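Local atomic coordinates of OLD nuclease (Thermus scotoductus, PDB entry 6P74), a protein that degrades linear and supercoiled double-stranded DNA from 5' to 3' with divalent metal ions, nicks circular DNA, and has DNA-stimulated ATPase activity. Residues P78-G83 with G126-N131; G83-T88 with N121-G126; D381-L386 with D491-I496; A481-G486 with A497-T502. One frame throughout, in Å; residues are numbered along the deposited sequence.

Overall arrangement
From the N terminus, strands 79-82 and 85-97 follow each other through a turn at Gly83 and Ser84. The chain then runs through strand 100-109 and a loop. Contact 2 closes first, when 121-126 returns to 83-88. Contact 1 closes next, when helix 127-132 reaches 78-83, so contact 2 lies within its span. Both tie the antiparallel sheet of the ATPase domain to loop 121-126 and helix 127-132. In the Toprim domain, contact 3 opens at 381-386 and contact 4 at 481-486. Contact 3 closes at 491-496 and contact 4 at 497-502, so the two cross. They share helix 493-501. The two pairs stand 60 Å or more apart, centre to centre, on opposite sides of the chain's centre.

Contact 1: residues P78-G83 with G126-N131; sequences PPYTQG and GTDMRN
Tyr80 and Met129 meet through a CH-pi contact. Met129 CA lies 3.9 Å from the centroid of the Tyr80 ring, 18° off its normal. It is over one face, but offset toward the rim. The methionine side chain then leaves across CD2 and CE2 of the ring, with Met129 CG 3.8 Å from Tyr80 CD2.

The apolar part continues at the methyl end. The Met129 chain runs extended through its first two torsions and bends at chi3 (-78°). The bend brings CE in front of Gln82, whose chain it crosses at about a right angle. Met129 CE is 3.7 Å from Gln82 CB and also 3.7 Å from Gln82 CD. It still touches the ring, 3.8 Å from Tyr80 CD2.

Strand 79-82 belongs to an antiparallel sheet of the ATPase domain. Helix 127-132 leads into strand 135-138 of the mixed sheet that also holds strand 23-27, just before the P-loop. In this ABC-type ATPase fold the contact thus sets the antiparallel sheet against that helix. Strand 79-82 and helix 127-131 run almost antiparallel (169°), with their axes 9.4 Å apart. Gly126 is the N-cap of the helix.

Polar groups meet here by contact alone. Tyr80 OH sits 3.3 Å from Asp128 CB, and the Asp128 carboxylate is turned nearly parallel to the ring. Asp128 O approaches the ring obliquely, 3.8 Å from Tyr80 CE1. Gln82 OE1 lies at the ring edge, in plane. His132 adds a second ring beside Tyr80, and Phe90 and Pro107 pack on Met129.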
loop_
_atom_site.group_PDB
_atom_site.type_symbol
_atom_site.label_atom_id
_atom_site.label_comp_id
_atom_site.label_asym_id
_atom_site.label_seq_id
_atom_site.Cartn_x
_atom_site.Cartn_y
_atom_site.Cartn_z
ATOM N N PRO A 78 6.595 -29.862 -7.582
ATOM C CA PRO A 78 7.715 -30.454 -8.326
ATOM C C PRO A 78 8.427 -29.470 -9.236
ATOM O O PRO A 78 7.895 -28.392 -9.498
ATOM C CB PRO A 78 7.031 -31.525 -9.164
ATOM C CG PRO A 78 5.691 -30.911 -9.453
ATOM C CD PRO A 78 5.295 -30.219 -8.179
ATOM N N PRO A 79 9.592 -29.862 -9.758
ATOM C CA PRO A 79 10.337 -28.963 -10.646
ATOM C C PRO A 79 9.579 -28.690 -11.932
ATOM O O PRO A 79 8.741 -29.481 -12.381
ATOM C CB PRO A 79 11.637 -29.730 -10.920
ATOM C CG PRO A 79 11.706 -30.775 -9.822
ATOM C CD PRO A 79 10.287 -31.145 -9.570
ATOM N N TYR A 80 9.859 -27.535 -12.516
ATOM C CA TYR A 80 9.339 -27.219 -13.835
ATOM C C TYR A 80 10.359 -27.667 -14.881
ATOM O O TYR A 80 11.533 -27.273 -14.823
ATOM C CB TYR A 80 9.037 -25.728 -13.958
ATOM C CG TYR A 80 8.326 -25.380 -15.256
ATOM C CD1 TYR A 80 6.948 -25.500 -15.359
ATOM C CD2 TYR A 80 9.031 -24.947 -16.375
ATOM C CE1 TYR A 80 6.284 -25.186 -16.523
ATOM C CE2 TYR A 80 8.369 -24.630 -17.558
ATOM C CZ TYR A 80 6.994 -24.758 -17.627
ATOM O OH TYR A 80 6.306 -24.449 -18.781
ATOM N N THR A 81 9.921 -28.498 -15.823
ATOM C CA THR A 81 10.801 -28.959 -16.893
ATOM C C THR A 81 10.704 -28.009 -18.081
ATOM O O THR A 81 9.629 -27.858 -18.673
ATOM C CB THR A 81 10.453 -30.384 -17.336
ATOM O OG1 THR A 81 10.637 -31.291 -16.248
ATOM C CG2 THR A 81 11.357 -30.834 -18.515
ATOM N N GLN A 82 11.828 -27.392 -18.449
ATOM C CA GLN A 82 11.934 -26.637 -19.696
ATOM C C GLN A 82 13.029 -27.255 -20.558
ATOM O O GLN A 82 14.218 -27.085 -20.276
ATOM C CB GLN A 82 12.222 -25.160 -19.439
ATOM C CG GLN A 82 12.125 -24.339 -20.725
ATOM C CD GLN A 82 11.233 -23.140 -20.557
ATOM O OE1 GLN A 82 10.060 -23.259 -20.177
ATOM N NE2 GLN A 82 11.789 -21.966 -20.806
ATOM N N GLY A 83 12.637 -27.949 -21.616
ATOM C CA GLY A 83 13.623 -28.639 -22.430
ATOM C C GLY A 83 14.462 -29.594 -21.601
ATOM O O GLY A 83 13.960 -30.607 -21.112
ATOM N N GLY A 126 10.428 -17.702 -18.488
ATOM C CA GLY A 126 9.399 -17.460 -19.479
ATOM C C GLY A 126 7.996 -17.466 -18.867
ATOM O O GLY A 126 7.792 -17.771 -17.688
ATOM N N THR A 127 7.024 -17.128 -19.714
ATOM C CA THR A 127 5.629 -17.032 -19.290
ATOM C C THR A 127 5.126 -18.353 -18.720
ATOM O O THR A 127 4.649 -18.415 -17.579
ATOM C CB THR A 127 4.761 -16.596 -20.476
ATOM O OG1 THR A 127 5.085 -15.249 -20.842
ATOM C CG2 THR A 127 3.281 -16.689 -20.130
ATOM N N ASP A 128 5.196 -19.420 -19.517
ATOM C CA ASP A 128 4.722 -20.720 -19.053
ATOM C C ASP A 128 5.407 -21.112 -17.755
ATOM O O ASP A 128 4.783 -21.692 -16.861
ATOM C CB ASP A 128 4.970 -21.785 -20.121
ATOM C CG ASP A 128 4.434 -21.382 -21.486
ATOM O OD1 ASP A 128 3.204 -21.490 -21.710
ATOM O OD2 ASP A 128 5.248 -20.939 -22.327
ATOM N N MET A 129 6.698 -20.796 -17.640
ATOM C CA MET A 129 7.461 -21.179 -16.469
ATOM C C MET A 129 6.961 -20.447 -15.233
ATOM O O MET A 129 6.748 -21.061 -14.187
ATOM C CB MET A 129 8.943 -20.901 -16.698
ATOM C CG MET A 129 9.839 -21.350 -15.525
ATOM S SD MET A 129 11.597 -21.109 -15.882
ATOM C CE MET A 129 11.890 -22.504 -16.929
ATOM N N ARG A 130 6.751 -19.136 -15.335
ATOM C CA ARG A 130 6.279 -18.400 -14.172
ATOM C C ARG A 130 4.829 -18.746 -13.841
ATOM O O ARG A 130 4.486 -18.895 -12.665
ATOM C CB ARG A 130 6.436 -16.897 -14.380
ATOM C CG ARG A 130 6.417 -16.114 -13.061
ATOM C CD ARG A 130 6.361 -14.628 -13.325
ATOM N NE ARG A 130 5.203 -14.035 -12.671
ATOM C CZ ARG A 130 4.017 -13.898 -13.245
ATOM N NH1 ARG A 130 3.835 -14.305 -14.494
ATOM N NH2 ARG A 130 3.019 -13.355 -12.577
ATOM N N ASN A 131 3.964 -18.879 -14.858
ATOM C CA ASN A 131 2.576 -19.238 -14.582
ATOM C C ASN A 131 2.465 -20.611 -13.940
ATOM O O ASN A 131 1.479 -20.888 -13.244
ATOM C CB ASN A 131 1.742 -19.198 -15.851
ATOM C CG ASN A 131 1.626 -17.796 -16.433
ATOM O OD1 ASN A 131 1.988 -16.806 -15.790
ATOM N ND2 ASN A 131 1.125 -17.710 -17.669
#

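Contact 2: residues G83-T88 with N121-G126; sequences GSFNIT and NPLRVG
Leu123 reaches from its loop and splits its two methyls between Phe85 and Ile87. Its CG stands opposite the backbone N (chi1 -174°), and chi2 near 80° sets the fork. Leu123 CD1 goes to the ring, 3.7 Å from Phe85 CD2 and 3.9 Å from Phe85 CE2. The approach is oblique. The leucine and the phenylalanine run past each other in opposite directions.

The other methyl meets Ile87 tip to tip. Leu123 CD2 is 3.7 Å from Ile87 CD1 and 3.9 Å from Ile87 CG1. Both torsions of Ile87 are negative (chi2 -44°), which folds CD1 round toward the leucine. Leu123 CD2 also lies 4.1 Å from Phe85 CB, so this one methyl touches both strand residues.

Phe85 and Ile87 alternate with Asn86 along the strand and both face the loop, while Asn86 points away. Ser84 OG lies over the centre of one face of the Phe85 ring, and Tyr117 meets that ring edge-to-face.

Gly83 and Ser84 form the turn of a beta hairpin between strands 79-82 and 85-97. The loop 121-126 crosses beside the second strand, with Pro107 of strand 100-109 and Met129 of helix 127-132 also packing on Leu123.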
loop_
_atom_site.group_PDB
_atom_site.type_symbol
_atom_site.label_atom_id
_atom_site.label_comp_id
_atom_site.label_asym_id
_atom_site.label_seq_id
_atom_site.Cartn_x
_atom_site.Cartn_y
_atom_site.Cartn_z
ATOM N N GLY A 83 12.637 -27.949 -21.616
ATOM C CA GLY A 83 13.623 -28.639 -22.430
ATOM C C GLY A 83 14.462 -29.594 -21.601
ATOM O O GLY A 83 13.960 -30.607 -21.112
ATOM N N SER A 84 15.743 -29.285 -21.422
ATOM C CA SER A 84 16.628 -30.129 -20.635
ATOM C C SER A 84 16.879 -29.570 -19.240
ATOM O O SER A 84 17.714 -30.109 -18.511
ATOM C CB SER A 84 17.956 -30.328 -21.362
ATOM O OG SER A 84 18.596 -29.081 -21.541
ATOM N N PHE A 85 16.179 -28.513 -18.853
ATOM C CA PHE A 85 16.367 -27.884 -17.552
ATOM C C PHE A 85 15.206 -28.219 -16.628
ATOM O O PHE A 85 14.054 -28.292 -17.062
ATOM C CB PHE A 85 16.497 -26.368 -17.687
ATOM C CG PHE A 85 17.629 -25.945 -18.567
ATOM C CD1 PHE A 85 18.941 -26.138 -18.168
ATOM C CD2 PHE A 85 17.387 -25.371 -19.804
ATOM C CE1 PHE A 85 19.993 -25.758 -18.986
ATOM C CE2 PHE A 85 18.434 -24.994 -20.627
ATOM C CZ PHE A 85 19.739 -25.186 -20.218
ATOM N N ASN A 86 15.520 -28.429 -15.353
ATOM C CA ASN A 86 14.520 -28.599 -14.302
ATOM C C ASN A 86 14.684 -27.456 -13.309
ATOM O O ASN A 86 15.642 -27.438 -12.527
ATOM C CB ASN A 86 14.660 -29.954 -13.610
ATOM C CG ASN A 86 14.386 -31.113 -14.545
ATOM O OD1 ASN A 86 13.245 -31.352 -14.929
ATOM N ND2 ASN A 86 15.434 -31.837 -14.919
ATOM N N ILE A 87 13.759 -26.517 -13.341
ATOM C CA ILE A 87 13.800 -25.348 -12.475
ATOM C C ILE A 87 12.992 -25.621 -11.221
ATOM O O ILE A 87 11.867 -26.131 -11.291
ATOM C CB ILE A 87 13.254 -24.115 -13.210
ATOM C CG1 ILE A 87 14.066 -23.860 -14.483
ATOM C CG2 ILE A 87 13.208 -22.918 -12.253
ATOM C CD1 ILE A 87 15.568 -23.982 -14.281
ATOM N N THR A 88 13.551 -25.258 -10.068
ATOM C CA THR A 88 12.901 -25.482 -8.780
ATOM C C THR A 88 12.731 -24.201 -7.968
ATOM O O THR A 88 12.326 -24.272 -6.800
ATOM C CB THR A 88 13.681 -26.524 -7.962
ATOM O OG1 THR A 88 14.876 -25.935 -7.436
ATOM C CG2 THR A 88 14.067 -27.717 -8.842
ATOM N N ASN A 121 24.651 -18.084 -22.506
ATOM C CA ASN A 121 23.617 -17.203 -21.974
ATOM C C ASN A 121 22.788 -17.926 -20.911
ATOM O O ASN A 121 22.465 -19.109 -21.072
ATOM C CB ASN A 121 22.697 -16.720 -23.090
ATOM C CG ASN A 121 23.457 -16.298 -24.315
ATOM O OD1 ASN A 121 24.571 -15.781 -24.222
ATOM N ND2 ASN A 121 22.868 -16.531 -25.481
ATOM N N PRO A 122 22.422 -17.244 -19.825
ATOM C CA PRO A 122 21.592 -17.887 -18.799
ATOM C C PRO A 122 20.182 -18.172 -19.294
ATOM O O PRO A 122 19.662 -17.513 -20.199
ATOM C CB PRO A 122 21.574 -16.862 -17.655
ATOM C CG PRO A 122 21.857 -15.557 -18.304
ATOM C CD PRO A 122 22.793 -15.865 -19.460
ATOM N N LEU A 123 19.569 -19.185 -18.684
ATOM C CA LEU A 123 18.150 -19.452 -18.894
ATOM C C LEU A 123 17.315 -18.343 -18.268
ATOM O O LEU A 123 17.532 -17.961 -17.113
ATOM C CB LEU A 123 17.767 -20.801 -18.289
ATOM C CG LEU A 123 16.341 -21.271 -18.569
ATOM C CD1 LEU A 123 16.259 -21.885 -19.957
ATOM C CD2 LEU A 123 15.902 -22.266 -17.514
ATOM N N ARG A 124 16.376 -17.811 -19.035
ATOM C CA ARG A 124 15.505 -16.753 -18.560
ATOM C C ARG A 124 14.166 -17.358 -18.169
ATOM O O ARG A 124 13.798 -18.446 -18.618
ATOM C CB ARG A 124 15.326 -15.669 -19.630
ATOM C CG ARG A 124 16.601 -15.380 -20.421
ATOM C CD ARG A 124 16.738 -13.904 -20.738
ATOM N NE ARG A 124 16.718 -13.129 -19.501
ATOM C CZ ARG A 124 17.803 -12.684 -18.871
ATOM N NH1 ARG A 124 19.009 -12.924 -19.379
ATOM N NH2 ARG A 124 17.677 -11.998 -17.734
ATOM N N VAL A 125 13.450 -16.651 -17.301
ATOM C CA VAL A 125 12.136 -17.106 -16.859
ATOM C C VAL A 125 11.102 -16.707 -17.905
ATOM O O VAL A 125 10.926 -15.520 -18.198
ATOM C CB VAL A 125 11.791 -16.529 -15.479
ATOM C CG1 VAL A 125 11.700 -15.005 -15.531
ATOM C CG2 VAL A 125 10.482 -17.135 -14.962
ATOM N N GLY A 126 10.428 -17.702 -18.488
ATOM C CA GLY A 126 9.399 -17.460 -19.479
ATOM C C GLY A 126 7.996 -17.466 -18.867
ATOM O O GLY A 126 7.792 -17.771 -17.688
#

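Contact 3: residues D381-L386 with D491-I496; sequences DRVAAL and DKPYRI
Val383 and Ala384 lie against Pro493 and Ile496 where two helices of the Toprim domain meet. Helix 379-391 follows the first strand of the four-stranded parallel Toprim sheet. Helix 493-501 lies near the C terminus of the domain and packs against helix 379-391. Asp381, inferred to bind the second divalent metal, starts the segment 381-386 but points away from Pro493 and Ile496. The Ala384 side chain is about 9 Å from that of Asp431.

The buried part is Ala384 with Ile496. Ile496 CG2, anti to the backbone N, points at the alanine. It lies 3.9 Å from both Ala384 CB and Ala384 CA. Leu479 packs on Ala384 and Ile485 on Ile496, which extends the buried side.

The more open part is Val383 with Pro493. The backbones come equally close at both places: Val383 CA is 6.3 Å from Pro493 CA, and Ala384 CA is 6.4 Å from Ile496 CA. Pro493 is exposed and begins the helix, after Lys492 at the N-cap. The valine crosses the proline ring obliquely. Val383 CG1 sits 3.8 Å from Pro493 CA and 3.9 Å from Pro493 CB. The same methyl also spans the two parts, since Val383 CG1 lies 4.1 Å from Ile496 CD1.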
loop_
_atom_site.group_PDB
_atom_site.type_symbol
_atom_site.label_atom_id
_atom_site.label_comp_id
_atom_site.label_asym_id
_atom_site.label_seq_id
_atom_site.Cartn_x
_atom_site.Cartn_y
_atom_site.Cartn_z
ATOM N N ASP A 381 -7.244 -24.223 37.861
ATOM C CA ASP A 381 -5.970 -23.528 38.014
ATOM C C ASP A 381 -6.006 -22.168 37.336
ATOM O O ASP A 381 -5.431 -21.198 37.844
ATOM C CB ASP A 381 -4.836 -24.389 37.463
ATOM C CG ASP A 381 -4.877 -25.806 38.012
ATOM O OD1 ASP A 381 -4.746 -25.973 39.262
ATOM O OD2 ASP A 381 -5.065 -26.750 37.198
ATOM N N ARG A 382 -6.674 -22.079 36.186
ATOM C CA ARG A 382 -6.812 -20.795 35.510
ATOM C C ARG A 382 -7.597 -19.812 36.372
ATOM O O ARG A 382 -7.161 -18.674 36.583
ATOM C CB ARG A 382 -7.490 -20.992 34.157
ATOM C CG ARG A 382 -7.515 -19.749 33.313
ATOM C CD ARG A 382 -7.675 -20.097 31.848
ATOM N NE ARG A 382 -7.517 -18.895 31.052
ATOM C CZ ARG A 382 -8.486 -18.026 30.813
ATOM N NH1 ARG A 382 -9.706 -18.227 31.292
ATOM N NH2 ARG A 382 -8.223 -16.945 30.102
ATOM N N VAL A 383 -8.751 -20.245 36.892
ATOM C CA VAL A 383 -9.543 -19.392 37.779
ATOM C C VAL A 383 -8.680 -18.856 38.910
ATOM O O VAL A 383 -8.719 -17.666 39.232
ATOM C CB VAL A 383 -10.757 -20.155 38.334
ATOM C CG1 VAL A 383 -11.478 -19.305 39.384
ATOM C CG2 VAL A 383 -11.706 -20.543 37.211
ATOM N N ALA A 384 -7.906 -19.735 39.545
ATOM C CA ALA A 384 -7.077 -19.307 40.663
ATOM C C ALA A 384 -5.978 -18.359 40.199
ATOM O O ALA A 384 -5.744 -17.317 40.828
ATOM C CB ALA A 384 -6.481 -20.524 41.374
ATOM N N ALA A 385 -5.315 -18.688 39.084
ATOM C CA ALA A 385 -4.326 -17.783 38.511
ATOM C C ALA A 385 -4.905 -16.379 38.301
ATOM O O ALA A 385 -4.350 -15.380 38.788
ATOM C CB ALA A 385 -3.789 -18.367 37.200
ATOM N N LEU A 386 -6.040 -16.283 37.604
ATOM C CA LEU A 386 -6.590 -14.967 37.268
ATOM C C LEU A 386 -7.019 -14.196 38.508
ATOM O O LEU A 386 -6.905 -12.966 38.540
ATOM C CB LEU A 386 -7.763 -15.103 36.286
ATOM C CG LEU A 386 -7.408 -15.594 34.873
ATOM C CD1 LEU A 386 -8.661 -15.884 34.052
ATOM C CD2 LEU A 386 -6.542 -14.581 34.132
ATOM N N ASP A 491 -13.355 -26.419 41.520
ATOM C CA ASP A 491 -13.479 -25.600 40.322
ATOM C C ASP A 491 -14.528 -24.500 40.435
ATOM O O ASP A 491 -14.739 -23.769 39.459
ATOM C CB ASP A 491 -13.780 -26.480 39.091
ATOM C CG ASP A 491 -15.213 -27.050 39.085
ATOM O OD1 ASP A 491 -15.975 -26.889 40.080
ATOM O OD2 ASP A 491 -15.573 -27.672 38.059
ATOM N N LYS A 492 -15.184 -24.354 41.578
ATOM C CA LYS A 492 -16.195 -23.308 41.756
ATOM C C LYS A 492 -15.513 -21.948 41.929
ATOM O O LYS A 492 -14.840 -21.731 42.947
ATOM C CB LYS A 492 -17.083 -23.648 42.952
ATOM C CG LYS A 492 -17.819 -24.989 42.837
ATOM C CD LYS A 492 -18.282 -25.461 44.218
ATOM C CE LYS A 492 -19.791 -25.580 44.309
ATOM N NZ LYS A 492 -20.262 -26.783 43.574
ATOM N N PRO A 493 -15.633 -21.021 40.968
ATOM C CA PRO A 493 -14.857 -19.773 41.066
ATOM C C PRO A 493 -15.092 -18.997 42.351
ATOM O O PRO A 493 -14.113 -18.531 42.948
ATOM C CB PRO A 493 -15.305 -18.984 39.823
ATOM C CG PRO A 493 -15.747 -20.033 38.852
ATOM C CD PRO A 493 -16.366 -21.121 39.690
ATOM N N TYR A 494 -16.350 -18.848 42.800
ATOM C CA TYR A 494 -16.620 -18.073 44.008
ATOM C C TYR A 494 -15.947 -18.684 45.230
ATOM O O TYR A 494 -15.487 -17.959 46.118
ATOM C CB TYR A 494 -18.123 -17.940 44.238
ATOM C CG TYR A 494 -18.797 -17.013 43.249
ATOM C CD1 TYR A 494 -18.101 -15.944 42.670
ATOM C CD2 TYR A 494 -20.132 -17.209 42.878
ATOM C CE1 TYR A 494 -18.725 -15.094 41.757
ATOM C CE2 TYR A 494 -20.762 -16.367 41.969
ATOM C CZ TYR A 494 -20.059 -15.314 41.413
ATOM O OH TYR A 494 -20.702 -14.492 40.513
ATOM N N ARG A 495 -15.885 -20.015 45.299
ATOM C CA ARG A 495 -15.172 -20.666 46.395
ATOM C C ARG A 495 -13.669 -20.409 46.312
ATOM O O ARG A 495 -13.021 -20.094 47.319
ATOM C CB ARG A 495 -15.470 -22.165 46.394
ATOM C CG ARG A 495 -14.945 -22.883 47.625
ATOM C CD ARG A 495 -15.368 -22.124 48.891
ATOM N NE ARG A 495 -14.547 -22.452 50.058
ATOM C CZ ARG A 495 -14.535 -21.746 51.189
ATOM N NH1 ARG A 495 -15.299 -20.664 51.305
ATOM N NH2 ARG A 495 -13.757 -22.115 52.204
ATOM N N ILE A 496 -13.088 -20.546 45.123
ATOM C CA ILE A 496 -11.664 -20.277 44.984
ATOM C C ILE A 496 -11.368 -18.831 45.337
ATOM O O ILE A 496 -10.393 -18.532 46.035
ATOM C CB ILE A 496 -11.189 -20.610 43.562
ATOM C CG1 ILE A 496 -11.228 -22.120 43.340
ATOM C CG2 ILE A 496 -9.780 -20.055 43.344
ATOM C CD1 ILE A 496 -11.246 -22.535 41.880
#

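Contact 4: residues A481-G486 with A497-T502; sequences AALGIG and AEILKT
The flat group that Ile499 meets is a peptide unit, the carbonyl of Leu483. Two methyls of one side chain touch its oxygen: Ile499 CG2 and Ile499 CD1 each lie 3.6 Å from Leu483 O. CG2 comes in nearly level with the peptide plane, while CD1 stands well off above one face. No aromatic ring takes part.

The rest is aliphatic. Leu483 CD2 lies between two residues of the helix, 3.7 Å from Ile499 CG2 and 3.5 Å from Leu500 CD2. The leucine pair is close. Ile499 carries its CG1 anti to the carbonyl carbon (chi1 -73°), which sends CD1 on to Ile485. There Ile499 CD1 is 3.7 Å from Ile485 CG1 and equally near Ile485 CD1. All three pairs of side chains are set obliquely.

The chain can present both Leu483 and Ile485 because the short helix ends between them. Gly484 has positive phi and closes a Schellman motif. Near the end of helix 493-501, Ile499 O accepts two bonds from Thr502. Thr502 OG1 is 2.7 Å from Ile499 O, in the carbonyl plane, and Thr502 N is 2.9 Å away.

Glu480, which binds the samarium ion with Asp431, lies just before the first segment, close to Ile485. Helix 479-483 and the turn after it lie on helix 493-501. Ala384 and Gln387 of helix 379-391 touch Leu500, and Leu512 packs on both leucines.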
loop_
_atom_site.group_PDB
_atom_site.type_symbol
_atom_site.label_atom_id
_atom_site.label_comp_id
_atom_site.label_asym_id
_atom_site.label_seq_id
_atom_site.Cartn_x
_atom_site.Cartn_y
_atom_site.Cartn_z
ATOM N N ALA A 481 -4.831 -28.885 47.817
ATOM C CA ALA A 481 -4.392 -29.019 49.198
ATOM C C ALA A 481 -3.880 -27.688 49.738
ATOM O O ALA A 481 -4.150 -27.338 50.893
ATOM C CB ALA A 481 -3.327 -30.111 49.316
ATOM N N ALA A 482 -3.162 -26.917 48.913
ATOM C CA ALA A 482 -2.714 -25.599 49.363
ATOM C C ALA A 482 -3.890 -24.691 49.730
ATOM O O ALA A 482 -3.787 -23.887 50.670
ATOM C CB ALA A 482 -1.843 -24.948 48.288
ATOM N N LEU A 483 -5.016 -24.808 49.013
ATOM C CA LEU A 483 -6.168 -23.965 49.292
ATOM C C LEU A 483 -7.067 -24.507 50.398
ATOM O O LEU A 483 -7.931 -23.766 50.875
ATOM C CB LEU A 483 -7.023 -23.752 48.030
ATOM C CG LEU A 483 -6.392 -22.920 46.906
ATOM C CD1 LEU A 483 -7.315 -22.915 45.685
ATOM C CD2 LEU A 483 -6.012 -21.496 47.343
ATOM N N GLY A 484 -6.890 -25.766 50.811
ATOM C CA GLY A 484 -7.804 -26.412 51.736
ATOM C C GLY A 484 -9.177 -26.679 51.169
ATOM O O GLY A 484 -10.114 -26.966 51.921
ATOM N N ILE A 485 -9.315 -26.616 49.876
ATOM C CA ILE A 485 -10.608 -26.623 49.210
ATOM C C ILE A 485 -11.008 -28.069 48.942
ATOM O O ILE A 485 -10.163 -28.920 48.624
ATOM C CB ILE A 485 -10.523 -25.785 47.917
ATOM C CG1 ILE A 485 -11.895 -25.290 47.463
ATOM C CG2 ILE A 485 -9.844 -26.569 46.814
ATOM C CD1 ILE A 485 -11.782 -24.226 46.381
ATOM N N GLY A 486 -12.298 -28.361 49.088
ATOM C CA GLY A 486 -12.777 -29.711 48.868
ATOM C C GLY A 486 -12.634 -30.202 47.441
ATOM O O GLY A 486 -12.175 -29.470 46.552
ATOM N N ALA A 497 -12.196 -17.911 44.850
ATOM C CA ALA A 497 -11.929 -16.497 45.060
ATOM C C ALA A 497 -11.966 -16.144 46.538
ATOM O O ALA A 497 -11.102 -15.407 47.028
ATOM C CB ALA A 497 -12.938 -15.643 44.285
ATOM N N GLU A 498 -12.959 -16.646 47.275
ATOM C CA GLU A 498 -13.033 -16.218 48.659
ATOM C C GLU A 498 -11.903 -16.812 49.489
ATOM O O GLU A 498 -11.389 -16.141 50.394
ATOM C CB GLU A 498 -14.410 -16.511 49.262
ATOM C CG GLU A 498 -14.918 -17.930 49.274
ATOM C CD GLU A 498 -16.385 -17.979 49.736
ATOM O OE1 GLU A 498 -17.206 -17.203 49.187
ATOM O OE2 GLU A 498 -16.714 -18.766 50.660
ATOM N N ILE A 499 -11.458 -18.032 49.184
ATOM C CA ILE A 499 -10.251 -18.530 49.841
ATOM C C ILE A 499 -9.069 -17.621 49.530
ATOM O O ILE A 499 -8.394 -17.121 50.437
ATOM C CB ILE A 499 -9.961 -19.983 49.434
ATOM C CG1 ILE A 499 -10.972 -20.925 50.104
ATOM C CG2 ILE A 499 -8.554 -20.356 49.813
ATOM C CD1 ILE A 499 -10.987 -22.328 49.491
ATOM N N LEU A 500 -8.815 -17.378 48.239
ATOM C CA LEU A 500 -7.640 -16.601 47.854
ATOM C C LEU A 500 -7.698 -15.178 48.377
ATOM O O LEU A 500 -6.657 -14.552 48.602
ATOM C CB LEU A 500 -7.497 -16.589 46.341
ATOM C CG LEU A 500 -6.992 -17.909 45.802
ATOM C CD1 LEU A 500 -7.065 -17.925 44.280
ATOM C CD2 LEU A 500 -5.588 -18.128 46.322
ATOM N N LYS A 501 -8.898 -14.637 48.554
ATOM C CA LYS A 501 -9.000 -13.289 49.089
ATOM C C LYS A 501 -8.501 -13.186 50.532
ATOM O O LYS A 501 -8.196 -12.075 50.979
ATOM C CB LYS A 501 -10.450 -12.785 48.975
ATOM C CG LYS A 501 -10.881 -12.385 47.551
ATOM C CD LYS A 501 -12.311 -11.844 47.521
ATOM C CE LYS A 501 -12.783 -11.615 46.090
ATOM N NZ LYS A 501 -14.213 -11.179 46.016
ATOM N N THR A 502 -8.398 -14.297 51.270
ATOM C CA THR A 502 -7.869 -14.224 52.636
ATOM C C THR A 502 -6.353 -14.388 52.695
ATOM O O THR A 502 -5.774 -14.248 53.777
ATOM C CB THR A 502 -8.507 -15.287 53.547
ATOM O OG1 THR A 502 -8.094 -16.592 53.107
ATOM C CG2 THR A 502 -10.026 -15.201 53.520
#